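Local coordinates for protein 2-dehydropantoate 2-reductase (Geobacter metallireducens, PDB 3HN2) that probably catalyses the NADPH-dependent reduction of ketopantoate (2-dehydropantoate) to pantoic acid in the pathway to pantothenate, at residues R4-G9 / R90-E95; G18-R23 / A169-R174; E37-N42 / P56-Y61; L77-N82 / L106-A111; G195-A198 / P203-L206. All blocks are in the same frame, centred on the assembly; numbering follows the deposited sequence.

Contact 1: R4-G9 / R90-E95; sequences RIAIVG and RPLVEE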
# COMPACT_ATOMS: atom_id res chain seq x y z
N ARG A 4 -10.24 11.81 31.50
CA ARG A 4 -10.32 10.33 31.33
C ARG A 4 -9.09 9.74 30.63
O ARG A 4 -8.67 8.62 30.93
CB ARG A 4 -11.61 9.92 30.63
CG ARG A 4 -11.96 10.71 29.37
CD ARG A 4 -13.12 10.07 28.62
NE ARG A 4 -14.41 10.28 29.28
CZ ARG A 4 -15.27 11.25 28.98
NH1 ARG A 4 -16.42 11.34 29.64
NH2 ARG A 4 -15.00 12.12 28.01
N ILE A 5 -8.51 10.50 29.70
CA ILE A 5 -7.37 10.03 28.90
C ILE A 5 -6.07 10.78 29.23
O ILE A 5 -6.07 12.00 29.34
CB ILE A 5 -7.70 10.05 27.37
CG1 ILE A 5 -8.35 8.74 26.94
CG2 ILE A 5 -6.45 10.24 26.51
CD1 ILE A 5 -9.84 8.72 27.01
N ALA A 6 -4.99 10.02 29.41
CA ALA A 6 -3.64 10.57 29.52
C ALA A 6 -2.76 10.02 28.40
O ALA A 6 -2.78 8.82 28.14
CB ALA A 6 -3.02 10.25 30.87
N ILE A 7 -1.99 10.90 27.76
CA ILE A 7 -1.06 10.50 26.70
C ILE A 7 0.37 10.49 27.21
O ILE A 7 0.92 11.53 27.57
CB ILE A 7 -1.14 11.42 25.45
CG1 ILE A 7 -2.59 11.58 24.95
CG2 ILE A 7 -0.20 10.93 24.35
CD1 ILE A 7 -3.26 10.29 24.52
N VAL A 8 0.98 9.30 27.22
CA VAL A 8 2.36 9.14 27.68
C VAL A 8 3.25 8.68 26.53
O VAL A 8 3.29 7.51 26.17
CB VAL A 8 2.43 8.19 28.91
CG1 VAL A 8 3.86 7.89 29.29
CG2 VAL A 8 1.69 8.82 30.09
N GLY A 9 3.94 9.64 25.93
CA GLY A 9 4.73 9.39 24.74
C GLY A 9 5.06 10.71 24.08
O GLY A 9 6.22 11.14 24.09
N ARG A 90 2.64 5.35 37.30
CA ARG A 90 2.12 5.16 38.68
C ARG A 90 1.20 6.26 39.26
O ARG A 90 0.17 5.91 39.84
CB ARG A 90 3.25 4.75 39.66
CG ARG A 90 3.12 5.20 41.12
CD ARG A 90 2.27 4.25 41.98
NE ARG A 90 3.04 3.15 42.54
CZ ARG A 90 3.08 1.92 42.04
NH1 ARG A 90 3.82 0.99 42.63
NH2 ARG A 90 2.39 1.61 40.95
N PRO A 91 1.55 7.57 39.10
CA PRO A 91 0.59 8.59 39.57
C PRO A 91 -0.76 8.65 38.83
O PRO A 91 -1.72 9.21 39.36
CB PRO A 91 1.35 9.91 39.33
CG PRO A 91 2.78 9.52 39.23
CD PRO A 91 2.77 8.20 38.56
N LEU A 92 -0.83 8.07 37.63
CA LEU A 92 -2.05 8.07 36.82
C LEU A 92 -2.96 6.88 37.12
O LEU A 92 -4.09 6.83 36.63
CB LEU A 92 -1.69 8.07 35.33
CG LEU A 92 -0.65 9.08 34.84
CD1 LEU A 92 -0.08 8.66 33.50
CD2 LEU A 92 -1.26 10.47 34.76
N VAL A 93 -2.48 5.94 37.92
CA VAL A 93 -3.19 4.68 38.15
C VAL A 93 -4.03 4.69 39.43
O VAL A 93 -3.52 4.88 40.53
CB VAL A 93 -2.21 3.46 38.12
CG1 VAL A 93 -2.89 2.17 38.54
CG2 VAL A 93 -1.59 3.31 36.74
N GLU A 94 -5.34 4.50 39.25
CA GLU A 94 -6.28 4.26 40.34
C GLU A 94 -6.94 2.91 40.05
O GLU A 94 -6.79 2.38 38.95
CB GLU A 94 -7.31 5.39 40.42
CG GLU A 94 -8.24 5.40 41.64
CD GLU A 94 -7.52 5.18 42.97
OE1 GLU A 94 -6.68 6.03 43.34
OE2 GLU A 94 -7.80 4.16 43.64
N GLU A 95 -7.63 2.34 41.04
CA GLU A 95 -8.41 1.12 40.86
C GLU A 95 -9.45 1.31 39.76
O GLU A 95 -10.43 2.04 39.94
CB GLU A 95 -9.07 0.71 42.18
CG GLU A 95 -9.90 -0.57 42.11
CD GLU A 95 -10.91 -0.67 43.24
OE1 GLU A 95 -11.31 0.38 43.80
OE2 GLU A 95 -11.33 -1.81 43.56

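Contact 2: G18-R23 / A169-R174; sequences GALLQR and AGVDCR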
# COMPACT_ATOMS: atom_id res chain seq x y z
N GLY A 18 -4.05 11.24 20.28
CA GLY A 18 -4.58 12.10 21.34
C GLY A 18 -5.30 13.33 20.81
O GLY A 18 -6.31 13.76 21.38
N ALA A 19 -4.78 13.88 19.72
CA ALA A 19 -5.39 15.04 19.06
C ALA A 19 -6.72 14.67 18.42
O ALA A 19 -7.65 15.47 18.44
CB ALA A 19 -4.46 15.63 18.03
N LEU A 20 -6.80 13.47 17.86
CA LEU A 20 -8.05 12.97 17.29
C LEU A 20 -9.05 12.63 18.39
O LEU A 20 -10.26 12.82 18.22
CB LEU A 20 -7.81 11.75 16.39
CG LEU A 20 -7.04 11.91 15.07
CD1 LEU A 20 -6.94 10.57 14.39
CD2 LEU A 20 -7.66 12.94 14.13
N LEU A 21 -8.54 12.14 19.52
CA LEU A 21 -9.38 11.80 20.67
C LEU A 21 -10.09 13.01 21.28
O LEU A 21 -11.30 12.96 21.49
CB LEU A 21 -8.60 11.03 21.73
CG LEU A 21 -8.43 9.52 21.49
CD1 LEU A 21 -7.24 8.98 22.28
CD2 LEU A 21 -9.70 8.72 21.80
N GLN A 22 -9.37 14.11 21.52
CA GLN A 22 -10.02 15.31 22.06
C GLN A 22 -10.81 16.10 21.01
O GLN A 22 -11.74 16.83 21.37
CB GLN A 22 -9.04 16.22 22.83
CG GLN A 22 -8.27 17.23 22.00
CD GLN A 22 -7.62 18.31 22.86
OE1 GLN A 22 -7.92 19.49 22.70
NE2 GLN A 22 -6.74 17.91 23.76
N ARG A 23 -10.47 15.94 19.73
CA ARG A 23 -11.20 16.58 18.63
C ARG A 23 -12.64 16.08 18.58
O ARG A 23 -13.53 16.81 18.17
CB ARG A 23 -10.50 16.34 17.29
CG ARG A 23 -10.79 17.38 16.22
CD ARG A 23 -11.82 16.90 15.20
NE ARG A 23 -11.36 15.75 14.43
CZ ARG A 23 -10.69 15.83 13.28
NH1 ARG A 23 -10.31 14.71 12.66
NH2 ARG A 23 -10.39 17.01 12.75
N ALA A 169 -13.84 8.69 16.84
CA ALA A 169 -12.83 9.72 16.62
C ALA A 169 -12.28 9.68 15.20
O ALA A 169 -11.44 10.50 14.84
CB ALA A 169 -11.70 9.56 17.63
N GLY A 170 -12.76 8.74 14.39
CA GLY A 170 -12.37 8.65 12.98
C GLY A 170 -11.18 7.74 12.74
O GLY A 170 -10.55 7.80 11.68
N VAL A 171 -10.87 6.90 13.73
CA VAL A 171 -9.80 5.91 13.62
C VAL A 171 -10.42 4.57 13.24
O VAL A 171 -11.33 4.10 13.92
CB VAL A 171 -8.98 5.78 14.94
CG1 VAL A 171 -7.82 4.80 14.78
CG2 VAL A 171 -8.46 7.14 15.39
N ASP A 172 -9.94 3.98 12.15
CA ASP A 172 -10.40 2.67 11.71
C ASP A 172 -9.90 1.62 12.70
O ASP A 172 -8.74 1.24 12.69
CB ASP A 172 -9.92 2.37 10.29
CG ASP A 172 -10.50 1.09 9.72
OD1 ASP A 172 -9.71 0.16 9.46
OD2 ASP A 172 -11.73 1.01 9.54
N CYS A 173 -10.78 1.18 13.59
CA CYS A 173 -10.34 0.39 14.75
C CYS A 173 -11.00 -0.98 14.84
O CYS A 173 -12.22 -1.09 14.94
CB CYS A 173 -10.56 1.19 16.03
SG CYS A 173 -9.74 0.49 17.46
N ARG A 174 -10.17 -2.01 14.81
CA ARG A 174 -10.63 -3.40 14.81
C ARG A 174 -10.41 -4.04 16.20
O ARG A 174 -9.91 -3.39 17.11
CB ARG A 174 -9.92 -4.17 13.68
CG ARG A 174 -10.60 -5.46 13.19
CD ARG A 174 -12.09 -5.29 12.92
NE ARG A 174 -12.86 -6.46 13.36
CZ ARG A 174 -13.61 -6.51 14.46
NH1 ARG A 174 -14.26 -7.63 14.77
NH2 ARG A 174 -13.73 -5.45 15.25

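Contact 3: E37-N42 / P56-Y61; sequences EAIAGN and PHVKGY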
# COMPACT_ATOMS: atom_id res chain seq x y z
N GLU A 37 6.47 24.00 26.29
CA GLU A 37 6.33 25.45 26.12
C GLU A 37 5.77 25.87 24.76
O GLU A 37 5.10 26.89 24.65
CB GLU A 37 7.67 26.14 26.40
CG GLU A 37 8.89 25.43 25.80
CD GLU A 37 10.13 25.57 26.65
OE1 GLU A 37 10.48 26.71 27.03
OE2 GLU A 37 10.77 24.53 26.95
N ALA A 38 6.05 25.07 23.73
CA ALA A 38 5.57 25.34 22.38
C ALA A 38 4.07 25.04 22.22
O ALA A 38 3.39 25.67 21.41
CB ALA A 38 6.37 24.55 21.37
N ILE A 39 3.57 24.09 23.01
CA ILE A 39 2.17 23.66 22.93
C ILE A 39 1.30 24.33 24.01
O ILE A 39 0.08 24.44 23.85
CB ILE A 39 2.06 22.10 22.93
CG1 ILE A 39 3.05 21.49 21.92
CG2 ILE A 39 0.64 21.64 22.58
CD1 ILE A 39 3.11 19.97 21.92
N ALA A 40 1.92 24.79 25.09
CA ALA A 40 1.20 25.59 26.10
C ALA A 40 0.94 27.01 25.59
O ALA A 40 -0.05 27.64 25.98
CB ALA A 40 1.96 25.62 27.42
N GLY A 41 1.83 27.49 24.72
CA GLY A 41 1.71 28.82 24.13
C GLY A 41 0.76 28.87 22.95
O GLY A 41 -0.15 29.71 22.91
N ASN A 42 0.97 27.98 21.98
CA ASN A 42 0.19 28.00 20.73
C ASN A 42 -0.86 26.90 20.58
O ASN A 42 -1.91 27.11 19.98
CB ASN A 42 1.12 27.98 19.52
CG ASN A 42 1.52 29.37 19.07
OD1 ASN A 42 2.70 29.73 19.11
ND2 ASN A 42 0.55 30.16 18.63
N PRO A 56 -6.40 24.82 19.26
CA PRO A 56 -5.93 26.11 19.80
C PRO A 56 -5.42 25.96 21.23
O PRO A 56 -4.40 26.54 21.59
CB PRO A 56 -7.19 26.98 19.77
CG PRO A 56 -8.16 26.27 18.88
CD PRO A 56 -7.85 24.82 19.04
N HIS A 57 -6.14 25.16 22.02
CA HIS A 57 -5.77 24.87 23.39
C HIS A 57 -5.54 23.37 23.56
O HIS A 57 -6.31 22.55 23.04
CB HIS A 57 -6.86 25.37 24.35
CG HIS A 57 -6.77 24.80 25.73
ND1 HIS A 57 -7.77 24.01 26.27
CD2 HIS A 57 -5.80 24.88 26.67
CE1 HIS A 57 -7.42 23.64 27.49
NE2 HIS A 57 -6.23 24.15 27.75
N VAL A 58 -4.47 23.03 24.27
CA VAL A 58 -4.16 21.64 24.61
C VAL A 58 -3.86 21.54 26.11
O VAL A 58 -3.06 22.32 26.65
CB VAL A 58 -2.98 21.09 23.75
CG1 VAL A 58 -2.26 19.95 24.43
CG2 VAL A 58 -3.49 20.66 22.38
N LYS A 59 -4.54 20.62 26.79
CA LYS A 59 -4.28 20.32 28.20
C LYS A 59 -2.93 19.62 28.35
O LYS A 59 -2.84 18.40 28.23
CB LYS A 59 -5.38 19.44 28.79
CG LYS A 59 -6.50 20.19 29.48
CD LYS A 59 -7.37 19.22 30.24
CE LYS A 59 -8.46 19.93 31.03
NZ LYS A 59 -9.23 18.97 31.86
N GLY A 60 -1.89 20.40 28.62
CA GLY A 60 -0.54 19.88 28.75
C GLY A 60 0.00 19.92 30.16
O GLY A 60 -0.39 20.77 30.97
N TYR A 61 0.91 18.99 30.46
CA TYR A 61 1.52 18.88 31.78
C TYR A 61 2.98 18.47 31.62
O TYR A 61 3.39 18.01 30.55
CB TYR A 61 0.79 17.85 32.64
CG TYR A 61 -0.64 18.19 33.00
CD1 TYR A 61 -1.70 17.84 32.14
CD2 TYR A 61 -0.95 18.82 34.20
CE1 TYR A 61 -3.02 18.15 32.47
CE2 TYR A 61 -2.27 19.12 34.54
CZ TYR A 61 -3.29 18.78 33.67
OH TYR A 61 -4.59 19.08 34.00

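Contact 4: L77-N82 / L106-A111; sequences LKTFAN and LGNEEA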
# COMPACT_ATOMS: atom_id res chain seq x y z
N LEU A 77 5.16 5.80 24.22
CA LEU A 77 6.60 5.94 24.47
C LEU A 77 7.45 5.14 23.50
O LEU A 77 7.03 4.08 23.03
CB LEU A 77 6.94 5.45 25.89
CG LEU A 77 6.79 6.33 27.12
CD1 LEU A 77 6.88 5.46 28.37
CD2 LEU A 77 7.83 7.45 27.17
N LYS A 78 8.63 5.65 23.20
CA LYS A 78 9.63 4.86 22.52
C LYS A 78 10.17 3.83 23.52
O LYS A 78 10.37 4.16 24.69
CB LYS A 78 10.74 5.74 21.96
CG LYS A 78 10.66 5.96 20.45
CD LYS A 78 9.47 6.82 20.04
CE LYS A 78 8.89 6.36 18.70
NZ LYS A 78 9.88 6.42 17.59
N THR A 79 10.37 2.61 23.04
CA THR A 79 10.58 1.44 23.92
C THR A 79 11.92 1.40 24.67
O THR A 79 12.09 0.57 25.57
CB THR A 79 10.37 0.12 23.16
OG1 THR A 79 11.13 0.14 21.94
CG2 THR A 79 8.90 -0.08 22.84
N PHE A 80 12.85 2.28 24.32
CA PHE A 80 14.09 2.42 25.08
C PHE A 80 13.91 3.23 26.38
O PHE A 80 14.80 3.25 27.23
CB PHE A 80 15.24 2.97 24.22
CG PHE A 80 14.84 4.10 23.32
CD1 PHE A 80 14.64 3.88 21.96
CD2 PHE A 80 14.72 5.40 23.81
CE1 PHE A 80 14.29 4.92 21.11
CE2 PHE A 80 14.37 6.45 22.97
CZ PHE A 80 14.16 6.22 21.61
N ALA A 81 12.75 3.88 26.50
CA ALA A 81 12.37 4.59 27.72
C ALA A 81 11.48 3.75 28.63
O ALA A 81 10.83 4.28 29.53
CB ALA A 81 11.67 5.90 27.36
N ASN A 82 11.46 2.43 28.41
CA ASN A 82 10.59 1.52 29.16
C ASN A 82 10.99 1.31 30.63
O ASN A 82 10.19 0.83 31.42
CB ASN A 82 10.46 0.17 28.44
CG ASN A 82 9.36 0.17 27.37
OD1 ASN A 82 8.75 1.20 27.07
ND2 ASN A 82 9.11 -1.00 26.79
N LEU A 106 7.80 -6.21 21.11
CA LEU A 106 7.22 -7.08 22.12
C LEU A 106 7.57 -6.65 23.54
O LEU A 106 8.28 -5.67 23.75
CB LEU A 106 7.71 -8.50 21.91
CG LEU A 106 7.31 -9.29 20.68
CD1 LEU A 106 7.92 -10.68 20.82
CD2 LEU A 106 5.81 -9.39 20.48
N GLY A 107 7.06 -7.41 24.50
CA GLY A 107 7.43 -7.25 25.90
C GLY A 107 6.72 -6.12 26.62
O GLY A 107 6.67 -6.12 27.85
N ASN A 108 6.19 -5.17 25.85
CA ASN A 108 5.56 -3.97 26.37
C ASN A 108 4.32 -4.29 27.20
O ASN A 108 4.17 -3.79 28.32
CB ASN A 108 5.20 -3.01 25.23
CG ASN A 108 6.40 -2.66 24.36
OD1 ASN A 108 7.52 -2.51 24.84
ND2 ASN A 108 6.16 -2.54 23.06
N GLU A 109 3.46 -5.15 26.65
CA GLU A 109 2.27 -5.60 27.36
C GLU A 109 2.61 -6.27 28.69
O GLU A 109 1.98 -6.00 29.70
CB GLU A 109 1.44 -6.55 26.50
CG GLU A 109 0.58 -5.87 25.44
CD GLU A 109 1.31 -5.68 24.09
OE1 GLU A 109 2.45 -6.16 23.89
OE2 GLU A 109 0.71 -5.05 23.20
N GLU A 110 3.64 -7.11 28.65
CA GLU A 110 4.04 -7.95 29.78
C GLU A 110 4.76 -7.16 30.87
O GLU A 110 4.60 -7.47 32.06
CB GLU A 110 4.92 -9.10 29.28
CG GLU A 110 4.24 -10.09 28.33
CD GLU A 110 4.35 -9.71 26.84
OE1 GLU A 110 4.32 -10.63 25.99
OE2 GLU A 110 4.47 -8.51 26.51
N ALA A 111 5.55 -6.16 30.47
CA ALA A 111 6.29 -5.32 31.40
C ALA A 111 5.33 -4.54 32.28
O ALA A 111 5.43 -4.58 33.51
CB ALA A 111 7.21 -4.37 30.65

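Contact 5: G195-A198 / P203-L206; sequences GLCA and PVNL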
# COMPACT_ATOMS: atom_id res chain seq x y z
N GLY A 195 14.37 -2.80 9.76
CA GLY A 195 15.76 -3.26 9.80
C GLY A 195 16.65 -2.83 8.64
O GLY A 195 17.65 -2.13 8.85
N LEU A 196 16.28 -3.23 7.43
CA LEU A 196 17.11 -3.02 6.22
C LEU A 196 17.26 -1.56 5.85
O LEU A 196 18.36 -1.09 5.59
CB LEU A 196 16.53 -3.80 5.03
CG LEU A 196 17.01 -5.20 4.65
CD1 LEU A 196 17.72 -5.96 5.77
CD2 LEU A 196 15.86 -6.02 4.09
N CYS A 197 16.13 -0.85 5.83
CA CYS A 197 16.07 0.58 5.52
C CYS A 197 16.94 1.45 6.41
O CYS A 197 17.58 2.38 5.92
CB CYS A 197 14.63 1.07 5.59
SG CYS A 197 13.52 0.19 4.50
N ALA A 198 16.93 1.18 7.71
CA ALA A 198 17.74 1.93 8.66
C ALA A 198 19.23 1.64 8.45
O ALA A 198 20.06 2.54 8.50
CB ALA A 198 17.31 1.61 10.08
N PRO A 203 14.97 4.07 1.27
CA PRO A 203 13.53 3.78 1.44
C PRO A 203 13.12 2.38 0.94
O PRO A 203 13.91 1.69 0.29
CB PRO A 203 12.87 4.87 0.60
CG PRO A 203 13.88 5.22 -0.43
CD PRO A 203 15.21 5.11 0.25
N VAL A 204 11.88 1.99 1.24
CA VAL A 204 11.39 0.62 1.00
C VAL A 204 11.37 0.16 -0.47
O VAL A 204 11.61 -1.01 -0.76
CB VAL A 204 10.01 0.33 1.69
CG1 VAL A 204 10.10 0.49 3.19
CG2 VAL A 204 8.90 1.22 1.14
N ASN A 205 11.11 1.09 -1.39
CA ASN A 205 11.03 0.78 -2.83
C ASN A 205 12.32 0.23 -3.43
O ASN A 205 12.27 -0.58 -4.35
CB ASN A 205 10.58 2.00 -3.63
CG ASN A 205 11.53 3.17 -3.50
OD1 ASN A 205 11.56 3.87 -2.49
ND2 ASN A 205 12.32 3.40 -4.55
N LEU A 206 13.45 0.68 -2.90
CA LEU A 206 14.76 0.21 -3.33
C LEU A 206 15.05 -1.21 -2.85
O LEU A 206 15.46 -2.05 -3.66
CB LEU A 206 15.85 1.18 -2.86
CG LEU A 206 15.80 2.61 -3.42
CD1 LEU A 206 16.99 3.41 -2.94
CD2 LEU A 206 15.72 2.62 -4.94

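Contact 1: R4-G9 / R90-E95
The backbones of Ala-6 and Leu-92 stand well apart, with 7.9 Å between their CA atoms, and no hydrogen bond joins strand 5-8 to the short 3-10 turn 90-92, so the gap is bridged by side chains alone. The turn is closed from within by Val-93 N, which donates to Arg-90 O at 3.3 Å. In the strand the usual alternation applies: Ala-6 and Val-8 point toward the turn, whereas Ile-7 points away and packs on Val-28 and Phe-30 of strand 28-31.

On the turn, one methyl group does the touching. Leu-92 CD1 approaches Val-8 CG2 to 3.8 Å and lies farther, 4.3 Å, from Ala-6 CB. The side chains of Val-8 and Leu-92 cross obliquely and touch through one methyl each. Val-8 offers the branch that lies beside its own backbone N, because CG1 takes the position anti to that nitrogen (chi1 173°). Val-73 of the neighbouring strand 72-75 touches both Val-8 and Leu-92, and Ile-67 closes in on Leu-92.

This is the packing of a central parallel strand against a connection of a beta-alpha-beta crossover, here the one from strand 72-75 to strand 98-101. It is characteristic of a Rossmann fold, and Gly-9, straight after the strand, opens a pattern consistent with the GxGxxG dinucleotide-binding loop.

Contact 2: G18-R23 / A169-R174
Ala-169 CB sits against the backbone of Leu-20, 3.6 Å from Leu-20 O, where the first helix of the Rossmann-type domain, 14-23, meets the link between helix 157-168 and strand 173-175. Ala-169 CB also comes within 4.4 Å of Leu-21 CA. A methyl group this small lets the two chains come close, with 5.7 Å between the CA atoms of Leu-21 and Ala-169. Beside it lies a purely apolar touch: Leu-20 CD1 reaches Val-171 CG2 at 3.9 Å, the two side chains meeting at a slant. Leu-20 arrives there with CG beside its backbone N and anti to the carbonyl carbon (chi1 -67°), and with chi2 near 180° this directs CD1 to Val-171. Val-171 answers with the branch that lies beside its own nitrogen.

The second shell holds these groups in place. Phe-53 packs on Leu-20 and also receives Arg-23 in a cation-pi contact, Met-165 lies against Leu-21, and Phe-166 and Ile-146 both touch Val-171. Leu-20 O, which the alanine methyl touches, is bonded by Ser-24 OG. Farther out, Asp-172 makes a long, weak ion pair with Arg-214 of the second subunit.

What swings the chain from helix 157-168 toward the sheet is a Schellman motif, and its pivot is Gly-170. With phi at +92°, a CB on this residue would collide with Ala-169 O.

Contact 3: E37-N42 / P56-Y61
Asn-42 and Pro-56 bring the two backbones nearest, with 6.5 Å between their CA atoms, where the end of helix 36-41 passes the chain leading to strand 60-61. The close approach there is not a bond: Asn-42 O and Pro-56 O lie 3.0 Å apart, and both are acceptors. Such a pair is likely to be mildly repulsive.

The side chains meet at the buried end of the contact. Ile-39 CG2 sits against the side of Val-58, 3.8 Å from Val-58 CG1 and equally near Val-58 CB. Each residue uses the branch that stands anti to its backbone N. For Ile-39 this follows from chi1 of -48°, which turns CG1 and the rest of its longer arm to the other side, beside the nitrogen.

The topology is that of the outer edge of a Rossmann sheet. Helix 36-41 follows strand 28-31, the antiparallel strands 44-48 and 53-55 are inserted next, and the chain then returns as edge strand 60-61, parallel to strand 28-31. Leu-44 of the inserted pair touches both Ile-39 and Val-58, while Phe-30 packs on Val-58 from the sheet.

The returning chain is tied to strand 28-31 through its backbone as well, Lys-59 pairing with Phe-30, and Tyr-61 with Phe-30 and Leu-32. Lys-59 points away from the helix and is held by a salt bridge from NZ to Asp-27.

Contact 4: L77-N82 / L106-A111
Asn-108 OD1 accepts a hydrogen bond from Asn-82 ND2 at 2.9 Å and also has the methyl Thr-79 CG2 against it, at 3.4 Å. The bond is noticeably bent, with an N-H...O angle of 139°. The oxygen lies in the amide plane of Asn-82, the donor is tilted from the carbonyl plane of Asn-108, and the two amide planes are 89° apart. Thr-79 CG2 also lies 3.7 Å from Asn-108 ND2, so the methyl packs on the amide group as a whole.

Both segments follow parallel strands, 72-75 and 98-101, at the C-terminal ends of two central strands of a Rossmann sheet, the side where dinucleotides are normally bound. Gly-107, with positive phi, is the N-cap of helix 108-115. In the first turn, Asn-108 holds CG beside its backbone N (chi1 -55°), which brings its amide across to the other loop.

The rotation of that amide is fixed at its other end too, where Asn-108 ND2 donates to Asn-104 O. With an alanine in place of Asn-108, Asn-82 ND2 would probably lose its acceptor and Asn-104 O its donor, and a gap would be likely beside Thr-79 CG2. Gln-103 NE2 reaches Asn-82 OD1 in a weak bond. The hydroxyl of Thr-79 turns elsewhere, to Glu-270 OE1, while Ala-273 of helix 271-284 packs on the same threonine.

Contact 5: G195-A198 / P203-L206
Apolar contact between Cys-197 and Val-204 carries most of this meeting: the sulfur, Cys-197 SG, lies 3.7 Å from Val-204 CG1. Pointing toward the other segment, Cys-197 sets SG beside its backbone N (chi1 -58°). From there the sulfur also rests over the start of the short helix, 4.2 Å from Pro-203 C. Of the two methyls of Val-204, CG1 meets the sulfur, CG2 occupying the position between N and carbonyl carbon. Ile-207 and Pro-257 pack on the same cysteine.

The backbones come close as well, with 5.8 Å between the CA atoms of Cys-197 and Pro-203. The long helix 179-200 of the helical C-terminal domain is close to its end here, and after a short connection the chain enters helix 204-207 with Pro-203 as N-cap. The sulfur is thus lodged in the corner between consecutive helices.

No hydrogen bond crosses between the two segments. Within the second, Leu-206 N bonds Pro-203 O weakly; to the surroundings, Val-204 pairs through its backbone with Tyr-255, and Ala-198 O accepts from Arg-263 NE. At the subunit interface, Asn-205 ND2 donates to Asn-50 OD1 of the second subunit, and Leu-206 packs on Ile-49 of that subunit.

How the contacts relate
Contacts 1 to 4 gather around the Rossmann-type sheet, while contact 5 lies in the helical C-terminal domain, its centre about 36 Å from that of contact 1. Contacts 1 and 2 share consecutive elements, strand 5-8 and helix 14-23, and touch where Ile-7 meets Gly-18. Along the chain, the segments of contact 1 alternate with those of contacts 2 and 4, whereas contact 3 closes within the span of contact 1. Contact 2 joins helix 14-23 to the loop before strand 173-175, spanning all of contacts 3 and 4. The nucleotide-binding-type domain is therefore laced together by interleaved connections, with contact 4 nearest the chain's centre, where helix 271-284 comes in from the C-terminal domain.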